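Local coordinates for xyloglucan-specific endo-beta-1,4-glucanase BoGH5A (Bacteroides ovatus, PDB 3ZMR), which hydrolyses internal beta-1,4-glucosidic linkages of the xyloglucan backbone, retaining the beta configuration and releasing xyloglucan oligosaccharides, at residues A[373-378]-A[424-429]. Numbering follows the deposited sequence.
Sequences DIEATL and VKTCVK
Thr426 meets Glu375 and Leu378 where two outer helices of the (beta/alpha)8 barrel of this family 5 enzyme pack side by side, showing how adjacent barrel helices can pair an apolar interior with a charged outer edge. The axes of 373-378 and 424-429 approach to 10.0 Å and cross at -33°, and Thr426 has the most surface buried between them. It turns its methyl toward 373-378: CG2, anti to the backbone N, lies 3.8 Å from Leu378 CD1 and 3.6 Å from Glu375 OE1. Deeper in, Leu378 CD1 also reaches Cys427 SG at 4.1 Å, and Leu432 touches both residues. The hydroxyl of Thr426 bonds back to Tyr422 O in its own helix and accepts a hydrogen bond from a water 2.7 Å from OG1; the same water donates a weak bond to Glu375 OE2. Bent at chi2 (76°), the glutamate brings its carboxylate beside the threonine methyl and on to a salt bridge with Lys429, whose chain crosses it at about a right angle. With an alanine here instead of Glu375, the ammonium of Lys429 would probably lose this carboxylate and the water one of its two partners. The salt bridge itself is long, Glu375 OE2 lying 3.8 Å from Lys429 NZ.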
loop_
_atom_site.group_PDB
_atom_site.type_symbol
_atom_site.label_atom_id
_atom_site.label_comp_id
_atom_site.label_asym_id
_atom_site.label_seq_id
_atom_site.Cartn_x
_atom_site.Cartn_y
_atom_site.Cartn_z
ATOM N N ASP A 373 3.797 22.385 7.641
ATOM C CA ASP A 373 4.316 21.017 7.693
ATOM C C ASP A 373 3.404 20.023 6.959
ATOM O O ASP A 373 3.887 19.141 6.241
ATOM C CB ASP A 373 4.520 20.534 9.140
ATOM C CG ASP A 373 5.783 21.082 9.797
ATOM O OD1 ASP A 373 6.536 21.891 9.189
ATOM O OD2 ASP A 373 6.008 20.696 10.978
ATOM N N ILE A 374 2.104 20.186 7.130
ATOM C CA ILE A 374 1.123 19.325 6.469
ATOM C C ILE A 374 1.227 19.522 4.953
ATOM O O ILE A 374 1.284 18.540 4.192
ATOM C CB ILE A 374 -0.320 19.599 6.947
ATOM C CG1 ILE A 374 -0.452 19.223 8.425
ATOM C CG2 ILE A 374 -1.314 18.845 6.089
ATOM C CD1 ILE A 374 -1.792 19.602 8.999
ATOM N N GLU A 375 1.280 20.779 4.509
ATOM C CA GLU A 375 1.440 21.073 3.067
ATOM C C GLU A 375 2.732 20.481 2.515
ATOM O O GLU A 375 2.739 19.909 1.428
ATOM C CB GLU A 375 1.394 22.589 2.806
ATOM C CG GLU A 375 1.609 23.018 1.351
ATOM C CD GLU A 375 0.406 22.785 0.443
ATOM O OE1 GLU A 375 0.192 21.627 0.005
ATOM O OE2 GLU A 375 -0.320 23.767 0.156
ATOM N N ALA A 376 3.828 20.618 3.250
ATOM C CA ALA A 376 5.115 20.096 2.767
ATOM C C ALA A 376 5.076 18.582 2.632
ATOM O O ALA A 376 5.534 18.003 1.639
ATOM C CB ALA A 376 6.247 20.506 3.692
ATOM N N THR A 377 4.566 17.907 3.651
ATOM C CA THR A 377 4.579 16.443 3.601
ATOM C C THR A 377 3.626 15.886 2.531
ATOM O O THR A 377 4.007 15.041 1.694
ATOM C CB THR A 377 4.212 15.854 4.965
ATOM O OG1 THR A 377 5.216 16.261 5.911
ATOM C CG2 THR A 377 4.085 14.308 4.882
ATOM N N LEU A 378 2.403 16.381 2.493
ATOM C CA LEU A 378 1.438 15.839 1.536
ATOM C C LEU A 378 1.807 16.219 0.086
ATOM O O LEU A 378 1.667 15.400 -0.834
ATOM C CB LEU A 378 0.012 16.234 1.888
ATOM C CG LEU A 378 -0.536 15.595 3.181
ATOM C CD1 LEU A 378 -1.944 16.120 3.467
ATOM C CD2 LEU A 378 -0.491 14.057 3.094
ATOM N N VAL A 424 -7.931 17.531 4.385
ATOM C CA VAL A 424 -8.765 17.207 3.222
ATOM C C VAL A 424 -8.467 18.153 2.058
ATOM O O VAL A 424 -8.205 17.724 0.950
ATOM C CB VAL A 424 -10.270 17.128 3.543
ATOM C CG1 VAL A 424 -11.119 16.982 2.276
ATOM C CG2 VAL A 424 -10.512 15.945 4.461
ATOM N N LYS A 425 -8.498 19.448 2.323
ATOM C CA LYS A 425 -8.208 20.440 1.257
ATOM C C LYS A 425 -6.812 20.230 0.688
ATOM O O LYS A 425 -6.605 20.387 -0.527
ATOM C CB LYS A 425 -8.455 21.897 1.714
ATOM C CG LYS A 425 -7.290 22.699 2.243
ATOM C CD LYS A 425 -7.748 24.124 2.586
ATOM C CE LYS A 425 -6.598 25.012 3.024
ATOM N NZ LYS A 425 -7.087 26.319 3.564
ATOM N N THR A 426 -5.838 19.917 1.534
ATOM C CA THR A 426 -4.478 19.700 1.066
ATOM C C THR A 426 -4.399 18.435 0.205
ATOM O O THR A 426 -3.723 18.398 -0.828
ATOM C CB THR A 426 -3.499 19.637 2.256
ATOM O OG1 THR A 426 -3.604 20.861 2.981
ATOM C CG2 THR A 426 -2.051 19.481 1.799
ATOM N N CYS A 427 -5.107 17.402 0.599
ATOM C CA CYS A 427 -5.193 16.201 -0.248
ATOM C C CYS A 427 -5.803 16.512 -1.620
ATOM O O CYS A 427 -5.271 16.111 -2.654
ATOM C CB CYS A 427 -6.007 15.106 0.442
ATOM S SG CYS A 427 -5.165 14.284 1.822
ATOM N N VAL A 428 -6.926 17.220 -1.631
ATOM C CA VAL A 428 -7.584 17.619 -2.886
ATOM C C VAL A 428 -6.620 18.396 -3.804
ATOM O O VAL A 428 -6.502 18.074 -5.011
ATOM C CB VAL A 428 -8.867 18.453 -2.668
ATOM C CG1 VAL A 428 -9.414 18.967 -4.014
ATOM C CG2 VAL A 428 -9.907 17.641 -1.904
ATOM N N LYS A 429 -5.910 19.360 -3.231
ATOM C CA LYS A 429 -4.957 20.185 -3.989
ATOM C C LYS A 429 -3.900 19.310 -4.660
ATOM O O LYS A 429 -3.445 19.601 -5.754
ATOM C CB LYS A 429 -4.283 21.225 -3.066
ATOM C CG LYS A 429 -3.344 22.201 -3.758
ATOM C CD LYS A 429 -2.717 23.199 -2.773
ATOM C CE LYS A 429 -1.601 24.015 -3.429
ATOM N NZ LYS A 429 -0.339 23.236 -3.600
HETATM O O HOH W 1 -3.037 23.173 1.677
#